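PDB 6UI3: cellulase from Clostridium cellulovorans, which hydrolyses beta-1,4-linked glucans with broad specificity, this chain being the family 5 endoglucanase domain of a longer protein. Local coordinates for residues A[301-306]-A[316-321]; A[272-277]-A[284-289]; A[30-35]-A[42-47]. One frame throughout, in Å; residues are numbered along the deposited sequence. Where two conformers were deposited one is given.

Contact 1: A[301-306]-A[316-321]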
loop_
_atom_site.group_PDB
_atom_site.type_symbol
_atom_site.label_atom_id
_atom_site.label_comp_id
_atom_site.label_asym_id
_atom_site.label_seq_id
_atom_site.Cartn_x
_atom_site.Cartn_y
_atom_site.Cartn_z
ATOM N N CYS A 301 4.356 8.686 1.688
ATOM C CA CYS A 301 5.214 7.600 1.234
ATOM C C CYS A 301 5.269 6.501 2.283
ATOM O O CYS A 301 5.515 6.772 3.459
ATOM C CB CYS A 301 6.635 8.099 0.976
ATOM S SG CYS A 301 6.756 9.311 -0.350
ATOM N N LEU A 302 5.034 5.269 1.855
ATOM C CA LEU A 302 5.030 4.112 2.741
ATOM C C LEU A 302 6.144 3.155 2.333
ATOM O O LEU A 302 6.075 2.536 1.271
ATOM C CB LEU A 302 3.674 3.411 2.672
ATOM C CG LEU A 302 2.468 4.121 3.278
ATOM C CD1 LEU A 302 2.097 5.416 2.695
ATOM C CD2 LEU A 302 1.258 3.190 3.183
ATOM N N TRP A 303 7.168 3.027 3.172
ATOM C CA TRP A 303 8.290 2.138 2.888
ATOM C C TRP A 303 7.846 0.678 2.948
ATOM O O TRP A 303 7.119 0.273 3.854
ATOM C CB TRP A 303 9.413 2.392 3.906
ATOM C CG TRP A 303 10.661 1.551 3.686
ATOM C CD1 TRP A 303 10.828 0.252 4.040
ATOM C CD2 TRP A 303 11.905 1.963 3.102
ATOM N NE1 TRP A 303 12.076 -0.179 3.681
ATOM C CE2 TRP A 303 12.768 0.851 3.121
ATOM C CE3 TRP A 303 12.368 3.156 2.558
ATOM C CZ2 TRP A 303 14.062 0.904 2.626
ATOM C CZ3 TRP A 303 13.662 3.209 2.082
ATOM C CH2 TRP A 303 14.493 2.090 2.133
ATOM N N TRP A 304 8.312 -0.116 1.981
ATOM C CA TRP A 304 8.056 -1.565 1.976
ATOM C C TRP A 304 9.084 -2.278 2.847
ATOM O O TRP A 304 10.234 -2.441 2.447
ATOM C CB TRP A 304 8.107 -2.134 0.557
ATOM C CG TRP A 304 7.821 -3.613 0.547
ATOM C CD1 TRP A 304 8.732 -4.631 0.519
ATOM C CD2 TRP A 304 6.535 -4.226 0.592
ATOM N NE1 TRP A 304 8.085 -5.847 0.560
ATOM C CE2 TRP A 304 6.731 -5.625 0.592
ATOM C CE3 TRP A 304 5.229 -3.733 0.628
ATOM C CZ2 TRP A 304 5.674 -6.516 0.631
ATOM C CZ3 TRP A 304 4.189 -4.619 0.659
ATOM C CH2 TRP A 304 4.409 -5.991 0.656
ATOM N N ASP A 305 8.670 -2.717 4.031
ATOM C CA ASP A 305 9.561 -3.348 5.008
ATOM C C ASP A 305 9.256 -4.839 5.098
ATOM O O ASP A 305 8.283 -5.250 5.725
ATOM C CB ASP A 305 9.454 -2.675 6.367
ATOM C CG ASP A 305 10.563 -3.099 7.304
ATOM O OD1 ASP A 305 11.102 -4.220 7.113
ATOM O OD2 ASP A 305 10.861 -2.316 8.229
ATOM N N ASN A 306 10.102 -5.652 4.459
ATOM C CA ASN A 306 9.922 -7.098 4.475
ATOM C C ASN A 306 10.718 -7.816 5.570
ATOM O O ASN A 306 10.716 -9.056 5.608
ATOM C CB ASN A 306 10.260 -7.697 3.109
ATOM C CG ASN A 306 11.692 -7.469 2.692
ATOM O OD1 ASN A 306 12.520 -6.960 3.451
ATOM N ND2 ASN A 306 11.992 -7.876 1.474
ATOM N N LEU A 316 15.260 -5.052 2.171
ATOM C CA LEU A 316 14.398 -3.892 2.364
ATOM C C LEU A 316 14.019 -3.693 3.825
ATOM O O LEU A 316 13.154 -2.869 4.136
ATOM C CB LEU A 316 13.145 -4.032 1.490
ATOM C CG LEU A 316 13.417 -4.055 -0.009
ATOM C CD1 LEU A 316 12.164 -4.396 -0.801
ATOM C CD2 LEU A 316 13.985 -2.723 -0.450
ATOM N N GLY A 317 14.634 -4.429 4.744
ATOM C CA GLY A 317 14.280 -4.289 6.147
ATOM C C GLY A 317 14.675 -2.933 6.718
ATOM O O GLY A 317 15.750 -2.399 6.426
ATOM N N LEU A 318 13.791 -2.374 7.549
ATOM C CA LEU A 318 14.120 -1.236 8.399
ATOM C C LEU A 318 13.978 -1.565 9.874
ATOM O O LEU A 318 14.890 -1.278 10.665
ATOM C CB LEU A 318 13.245 -0.012 8.097
ATOM C CG LEU A 318 13.451 0.688 6.760
ATOM C CD1 LEU A 318 12.540 1.898 6.682
ATOM C CD2 LEU A 318 14.908 1.108 6.576
ATOM N N LEU A 319 12.846 -2.141 10.267
ATOM C CA LEU A 319 12.617 -2.608 11.629
ATOM C C LEU A 319 13.009 -4.079 11.714
ATOM O O LEU A 319 12.421 -4.927 11.037
ATOM C CB LEU A 319 11.143 -2.446 11.995
ATOM C CG LEU A 319 10.748 -3.064 13.326
ATOM C CD1 LEU A 319 11.414 -2.294 14.481
ATOM C CD2 LEU A 319 9.244 -3.095 13.486
ATOM N N ASN A 320 14.020 -4.387 12.520
ATOM C CA ASN A 320 14.362 -5.781 12.779
ATOM C C ASN A 320 13.317 -6.312 13.756
ATOM O O ASN A 320 13.312 -5.937 14.933
ATOM C CB ASN A 320 15.777 -5.889 13.336
ATOM C CG ASN A 320 16.157 -7.312 13.650
ATOM O OD1 ASN A 320 15.313 -8.112 14.060
ATOM N ND2 ASN A 320 17.426 -7.649 13.448
ATOM N N ARG A 321 12.428 -7.183 13.284
ATOM C CA ARG A 321 11.309 -7.617 14.108
ATOM C C ARG A 321 11.701 -8.609 15.191
ATOM O O ARG A 321 10.898 -8.853 16.091
ATOM C CB ARG A 321 10.196 -8.215 13.241
ATOM C CG ARG A 321 9.599 -7.220 12.252
ATOM C CD ARG A 321 8.437 -7.815 11.469
ATOM N NE ARG A 321 8.264 -7.162 10.185
ATOM C CZ ARG A 321 7.479 -7.632 9.222
ATOM N NH1 ARG A 321 6.748 -8.713 9.430
ATOM N NH2 ARG A 321 7.437 -7.024 8.047
HETATM O O HOH W 1 10.256 -5.370 9.468
#
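L318 lies over one face of the W303 indole where the eighth strand of the TIM barrel, 301-305, runs into the loop that leads to the last helix. From CB outward, W303 makes its contacts in sequence. CG stands anti to the backbone N (chi1 -178°), which swings the indole toward 316-321. CG and CD1 lie under L318 CD1, a methyl that sits 3.4 Å from the centroid of the five-membered ring in a CH-pi contact. Next comes NE1, which has L318 CG over it and donates to L316 O at 2.9 Å. That bond is nearly straight (177°) and lies in the indole plane, so it helps fix the rotation of the ring. Further out, CZ2 reaches L318 CD2 at 4.0 Å.

The D305 carboxylate ties the same loop down by accepting backbone N-H groups. Its OD2 takes L319 N at 2.9 Å on the syn lone pair, and L318 N adds weak bonds to both carboxylate oxygens. W27 NE1 is a further donor to OD2. Water 1 gives a weak bond to D305 OD1, donates also to L319 O, and accepts from R321 NE, linking the acid to the arginine. R321 NH2 makes a weak bond to D305 O at 3.0 Å; the guanidinium also bonds the first barrel loop, NH1 to T32 OG1 and NH2 to G30 O.

Earlier in the loop, L316 CD1 lies at the edge of the W304 indole, 3.7 Å from W304 CD1. Strand 25-29 pairs with 301-305 through the backbone, while helix 329-339 packs M335 on both W303 and L318, and helix 280-296 brings T287 to W303.

Contact 2: A[272-277]-A[284-289]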
loop_
_atom_site.group_PDB
_atom_site.type_symbol
_atom_site.label_atom_id
_atom_site.label_comp_id
_atom_site.label_asym_id
_atom_site.label_seq_id
_atom_site.Cartn_x
_atom_site.Cartn_y
_atom_site.Cartn_z
ATOM N N PHE A 272 7.210 2.156 -1.613
ATOM C CA PHE A 272 8.488 2.515 -2.213
ATOM C C PHE A 272 9.566 1.965 -1.288
ATOM O O PHE A 272 9.294 1.593 -0.142
ATOM C CB PHE A 272 8.663 4.034 -2.394
ATOM C CG PHE A 272 9.224 4.737 -1.175
ATOM C CD1 PHE A 272 8.510 4.799 0.002
ATOM C CD2 PHE A 272 10.471 5.354 -1.210
ATOM C CE1 PHE A 272 9.037 5.419 1.118
ATOM C CE2 PHE A 272 10.981 5.989 -0.097
ATOM C CZ PHE A 272 10.267 6.021 1.052
ATOM N N ALA A 273 10.796 1.914 -1.799
ATOM C CA ALA A 273 11.977 1.558 -1.013
ATOM C C ALA A 273 13.178 1.641 -1.946
ATOM O O ALA A 273 13.030 1.805 -3.163
ATOM C CB ALA A 273 11.892 0.160 -0.413
ATOM N N ILE A 274 14.375 1.533 -1.362
ATOM C CA ILE A 274 15.612 1.319 -2.117
ATOM C C ILE A 274 16.346 0.150 -1.468
ATOM O O ILE A 274 16.651 0.183 -0.268
ATOM C CB ILE A 274 16.487 2.578 -2.227
ATOM C CG1 ILE A 274 17.831 2.240 -2.899
ATOM C CG2 ILE A 274 16.666 3.297 -0.881
ATOM C CD1 ILE A 274 18.608 3.426 -3.407
ATOM N N THR A 275 16.592 -0.895 -2.250
ATOM C CA THR A 275 17.188 -2.118 -1.735
ATOM C C THR A 275 18.644 -1.908 -1.326
ATOM O O THR A 275 19.388 -1.119 -1.927
ATOM C CB THR A 275 17.012 -3.237 -2.777
ATOM O OG1 THR A 275 17.287 -4.501 -2.169
ATOM C CG2 THR A 275 17.904 -3.054 -4.004
ATOM N N ASP A 276 19.055 -2.634 -0.282
ATOM C CA ASP A 276 20.410 -2.512 0.245
ATOM C C ASP A 276 21.400 -3.161 -0.717
ATOM O O ASP A 276 21.377 -4.381 -0.927
ATOM C CB ASP A 276 20.503 -3.174 1.623
ATOM C CG ASP A 276 21.756 -2.813 2.378
ATOM O OD1 ASP A 276 22.590 -2.042 1.854
ATOM O OD2 ASP A 276 21.915 -3.337 3.513
ATOM N N LYS A 277 22.299 -2.357 -1.264
ATOM C CA LYS A 277 23.428 -2.826 -2.058
ATOM C C LYS A 277 24.729 -2.407 -1.378
ATOM O O LYS A 277 25.715 -2.081 -2.040
ATOM C CB LYS A 277 23.330 -2.312 -3.491
ATOM C CG LYS A 277 22.057 -2.750 -4.211
ATOM C CD LYS A 277 22.003 -2.272 -5.639
ATOM C CE LYS A 277 20.669 -2.548 -6.276
ATOM N NZ LYS A 277 20.677 -2.203 -7.729
ATOM N N ILE A 284 20.411 6.870 1.805
ATOM C CA ILE A 284 19.999 8.057 2.561
ATOM C C ILE A 284 19.616 9.175 1.605
ATOM O O ILE A 284 18.544 9.784 1.718
ATOM C CB ILE A 284 21.125 8.507 3.515
ATOM C CG1 ILE A 284 21.346 7.468 4.619
ATOM C CG2 ILE A 284 20.804 9.868 4.123
ATOM C CD1 ILE A 284 22.636 7.679 5.411
ATOM N N ASN A 285 20.496 9.451 0.639
ATOM C CA ASN A 285 20.249 10.538 -0.302
ATOM C C ASN A 285 19.012 10.269 -1.139
ATOM O O ASN A 285 18.185 11.161 -1.356
ATOM C CB ASN A 285 21.449 10.725 -1.234
ATOM C CG ASN A 285 22.710 11.138 -0.512
ATOM O OD1 ASN A 285 22.674 11.626 0.622
ATOM N ND2 ASN A 285 23.837 10.968 -1.188
ATOM N N PHE A 286 18.857 9.029 -1.600
ATOM C CA PHE A 286 17.658 8.637 -2.328
ATOM C C PHE A 286 16.403 8.888 -1.513
ATOM O O PHE A 286 15.424 9.462 -2.010
ATOM C CB PHE A 286 17.765 7.151 -2.684
ATOM C CG PHE A 286 16.507 6.548 -3.283
ATOM C CD1 PHE A 286 15.472 6.086 -2.487
ATOM C CD2 PHE A 286 16.377 6.394 -4.654
ATOM C CE1 PHE A 286 14.329 5.510 -3.067
ATOM C CE2 PHE A 286 15.232 5.811 -5.215
ATOM C CZ PHE A 286 14.231 5.384 -4.428
ATOM N N THR A 287 16.400 8.428 -0.267
ATOM C CA THR A 287 15.193 8.460 0.554
ATOM C C THR A 287 14.814 9.889 0.896
ATOM O O THR A 287 13.637 10.267 0.808
ATOM C CB THR A 287 15.398 7.597 1.799
ATOM O OG1 THR A 287 15.649 6.242 1.410
ATOM C CG2 THR A 287 14.192 7.626 2.702
ATOM N N LYS A 288 15.801 10.708 1.238
ATOM C CA LYS A 288 15.546 12.122 1.495
ATOM C C LYS A 288 14.959 12.797 0.259
ATOM O O LYS A 288 13.941 13.492 0.330
ATOM C CB LYS A 288 16.860 12.792 1.909
ATOM C CG LYS A 288 16.816 14.306 1.991
ATOM C CD LYS A 288 15.956 14.776 3.135
ATOM C CE LYS A 288 15.785 16.296 3.119
ATOM N NZ LYS A 288 17.062 17.045 3.234
ATOM N N PHE A 289 15.603 12.597 -0.894
ATOM C CA PHE A 289 15.128 13.216 -2.126
ATOM C C PHE A 289 13.720 12.753 -2.464
ATOM O O PHE A 289 12.855 13.554 -2.835
ATOM C CB PHE A 289 16.071 12.885 -3.289
ATOM C CG PHE A 289 15.682 13.555 -4.560
ATOM C CD1 PHE A 289 16.152 14.812 -4.858
ATOM C CD2 PHE A 289 14.794 12.965 -5.432
ATOM C CE1 PHE A 289 15.761 15.464 -6.019
ATOM C CE2 PHE A 289 14.420 13.598 -6.600
ATOM C CZ PHE A 289 14.888 14.839 -6.886
#
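I274 and F286 come together because each sends its main branch anti to its own backbone N: CG1 of I274 at chi1 174°, CG of F286 at 172°. In I274 this leaves CG2 between the backbone N and the carbonyl carbon, turned to the helix. The setting is a beta/alpha connection of the TIM barrel: strand 267-272 ends, the loop from 273 onward carries the chain outward, and helix 280-296 returns along the outside of the barrel, where the contact pins the loop to the helix.

I274 lies over one face of the F286 ring, the two side chains running antiparallel alongside each other. Its CB stands 3.9 Å from the ring centroid, 23° off the normal, in a CH-pi contact displaced toward the rim. Two other I274 carbons spread the grip. CG2 presses on F286 CD1 at 3.4 Å, and I274 CD1 reaches back to F286 CG at 3.8 Å. Thus one isoleucine covers the phenyl from its root to CE1, with no hydrogen bond across the two segments.

F272, at the end of the strand, offers its edge: its CD2 is 4.3 Å from CE1 of F286, a looser touch. The F272 ring itself is stacked with Y290, a later residue of the same helix, and F286 also touches I249 of helix 243-261.

T287 brings its OG1 within 3.9 Å of I274 CG2, but the hydroxyl is bonded to R283 O within the helix. The backbone fares less well: A273 O is buried with no hydrogen-bonding partner in the model, and across the contact its nearest atom is F286 CE1, 3.9 Å away.

Contact 3: A[30-35]-A[42-47]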
loop_
_atom_site.group_PDB
_atom_site.type_symbol
_atom_site.label_atom_id
_atom_site.label_comp_id
_atom_site.label_asym_id
_atom_site.label_seq_id
_atom_site.Cartn_x
_atom_site.Cartn_y
_atom_site.Cartn_z
ATOM N N GLY A 30 5.413 -5.920 5.392
ATOM C CA GLY A 30 5.686 -6.721 4.203
ATOM C C GLY A 30 6.000 -8.174 4.514
ATOM O O GLY A 30 6.523 -8.517 5.579
ATOM N N ASN A 31 5.702 -9.027 3.536
ATOM C CA ASN A 31 5.985 -10.464 3.618
ATOM C C ASN A 31 5.407 -11.074 4.896
ATOM O O ASN A 31 6.054 -11.849 5.617
ATOM C CB ASN A 31 7.481 -10.751 3.484
ATOM C CG ASN A 31 7.992 -10.576 2.070
ATOM O OD1 ASN A 31 7.355 -9.939 1.236
ATOM N ND2 ASN A 31 9.168 -11.134 1.797
ATOM N N THR A 32 4.160 -10.721 5.173
ATOM C CA THR A 32 3.482 -11.120 6.406
ATOM C C THR A 32 2.117 -11.712 6.032
ATOM O O THR A 32 2.073 -12.856 5.580
ATOM C CB THR A 32 3.476 -9.953 7.389
ATOM O OG1 THR A 32 4.826 -9.479 7.547
ATOM C CG2 THR A 32 2.992 -10.370 8.761
ATOM N N LEU A 33 1.016 -10.965 6.171
ATOM C CA LEU A 33 -0.305 -11.539 5.915
ATOM C C LEU A 33 -0.633 -11.724 4.442
ATOM O O LEU A 33 -1.684 -12.303 4.136
ATOM C CB LEU A 33 -1.402 -10.755 6.635
ATOM C CG LEU A 33 -1.419 -10.974 8.154
ATOM C CD1 LEU A 33 -2.224 -9.887 8.827
ATOM C CD2 LEU A 33 -1.974 -12.359 8.489
ATOM N N GLU A 34 0.248 -11.314 3.531
ATOM C CA GLU A 34 0.106 -11.669 2.128
ATOM C C GLU A 34 0.912 -12.902 1.735
ATOM O O GLU A 34 0.883 -13.285 0.560
ATOM C CB GLU A 34 0.445 -10.487 1.203
ATOM C CG GLU A 34 1.910 -10.293 0.864
ATOM C CD GLU A 34 2.784 -9.671 1.948
ATOM O OE1 GLU A 34 2.478 -9.738 3.158
ATOM O OE2 GLU A 34 3.850 -9.129 1.550
ATOM N N SER A 35 1.614 -13.529 2.673
ATOM C CA SER A 35 2.474 -14.663 2.339
ATOM C C SER A 35 1.656 -15.900 1.961
ATOM O O SER A 35 0.527 -16.099 2.425
ATOM C CB SER A 35 3.343 -15.041 3.548
ATOM O OG SER A 35 4.137 -13.970 4.017
ATOM N N TRP A 42 6.282 -16.827 4.881
ATOM C CA TRP A 42 7.500 -16.370 4.226
ATOM C C TRP A 42 8.600 -16.066 5.243
ATOM O O TRP A 42 9.535 -15.312 4.952
ATOM C CB TRP A 42 7.206 -15.195 3.294
ATOM C CG TRP A 42 6.487 -15.591 2.002
ATOM C CD1 TRP A 42 6.305 -16.852 1.491
ATOM C CD2 TRP A 42 5.869 -14.696 1.078
ATOM N NE1 TRP A 42 5.614 -16.783 0.298
ATOM C CE2 TRP A 42 5.340 -15.468 0.022
ATOM C CE3 TRP A 42 5.722 -13.308 1.039
ATOM C CZ2 TRP A 42 4.663 -14.891 -1.049
ATOM C CZ3 TRP A 42 5.049 -12.742 -0.016
ATOM C CH2 TRP A 42 4.542 -13.523 -1.047
ATOM N N GLY A 43 8.511 -16.659 6.432
ATOM C CA GLY A 43 9.603 -16.653 7.388
ATOM C C GLY A 43 9.597 -15.526 8.395
ATOM O O GLY A 43 10.500 -15.474 9.244
ATOM N N ASN A 44 8.611 -14.640 8.361
ATOM C CA ASN A 44 8.557 -13.569 9.345
ATOM C C ASN A 44 7.830 -14.030 10.598
ATOM O O ASN A 44 7.038 -14.981 10.559
ATOM C CB ASN A 44 7.938 -12.323 8.731
ATOM C CG ASN A 44 8.952 -11.540 7.932
ATOM O OD1 ASN A 44 10.150 -11.598 8.215
ATOM N ND2 ASN A 44 8.498 -10.833 6.915
ATOM N N PRO A 45 8.113 -13.397 11.734
ATOM C CA PRO A 45 7.468 -13.791 12.989
ATOM C C PRO A 45 6.027 -13.314 13.045
ATOM O O PRO A 45 5.587 -12.463 12.270
ATOM C CB PRO A 45 8.314 -13.072 14.046
ATOM C CG PRO A 45 8.787 -11.838 13.348
ATOM C CD PRO A 45 9.062 -12.281 11.928
ATOM N N VAL A 46 5.281 -13.889 13.987
ATOM C CA VAL A 46 3.946 -13.390 14.277
ATOM C C VAL A 46 4.052 -11.937 14.716
ATOM O O VAL A 46 4.887 -11.575 15.548
ATOM C CB VAL A 46 3.287 -14.269 15.349
ATOM C CG1 VAL A 46 1.924 -13.694 15.742
ATOM C CG2 VAL A 46 3.129 -15.701 14.845
ATOM N N THR A 47 3.214 -11.089 14.146
ATOM C CA THR A 47 3.245 -9.660 14.440
ATOM C C THR A 47 2.726 -9.380 15.849
ATOM O O THR A 47 1.802 -10.037 16.332
ATOM C CB THR A 47 2.368 -8.934 13.418
ATOM O OG1 THR A 47 2.746 -9.329 12.090
ATOM C CG2 THR A 47 2.521 -7.440 13.508
HETATM O O HOH W 2 6.040 -14.508 6.735
HETATM O O HOH W 3 10.392 -13.025 3.676
#
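S35 backs onto the indole of W42 in the loop that follows the first strand of the TIM barrel, where residues 32-35 form a type I beta turn. The ring contacts come first. S35 CA makes a CH-pi contact 3.6 Å from the centroid of the six-membered ring, over its centre, and S35 OG adds a touch to CE3. N31 closes on the same end of the ring, its amide plane 70° from the indole, with CG 3.7 Å from W42 CE3.

Hydrogen bonds shape the turn. T32 O accepts from both S35 N and S35 OG, reached from one face. The E34 carboxylate folds back to take N31 N on OE2 and T32 N on OE1, holding that bend.

Across the segments, N44 ND2 donates to N31 O at 2.9 Å, coming from above the carbonyl plane; it also bonds N306 O. Two waters fill in: water 2 donates to N31 O and accepts from W42 N and N44 N, while water 3 joins N31 ND2 to W42 O.

By van der Waals contact, T32 CG2 lies 3.5 Å from T47 OG1, a hydroxyl that is bonded to E39 OE2.

How the contacts relate
The three contacts follow the C-terminal ends of barrel strands 7, 8 and 1, with contact 1 in the middle. It touches contact 2 through strand pairing, W304 N to F272 O, and contact 3 through R321 NH1 to T32 OG1 and D305 O to G30 N. Contacts 2 and 3 do not meet; their nearest atoms are about 10 Å apart. All the touching residues of contacts 1 and 2 are buried, whereas contact 3 reaches the surface at W42. The chemistry shifts accordingly: contact 2, between loop and outer helix, is apolar; contact 1 mixes indole packing with a carboxylate; contact 3, joining two loop segments, combines an indole resting on the turn with polar bonds and two bridging waters.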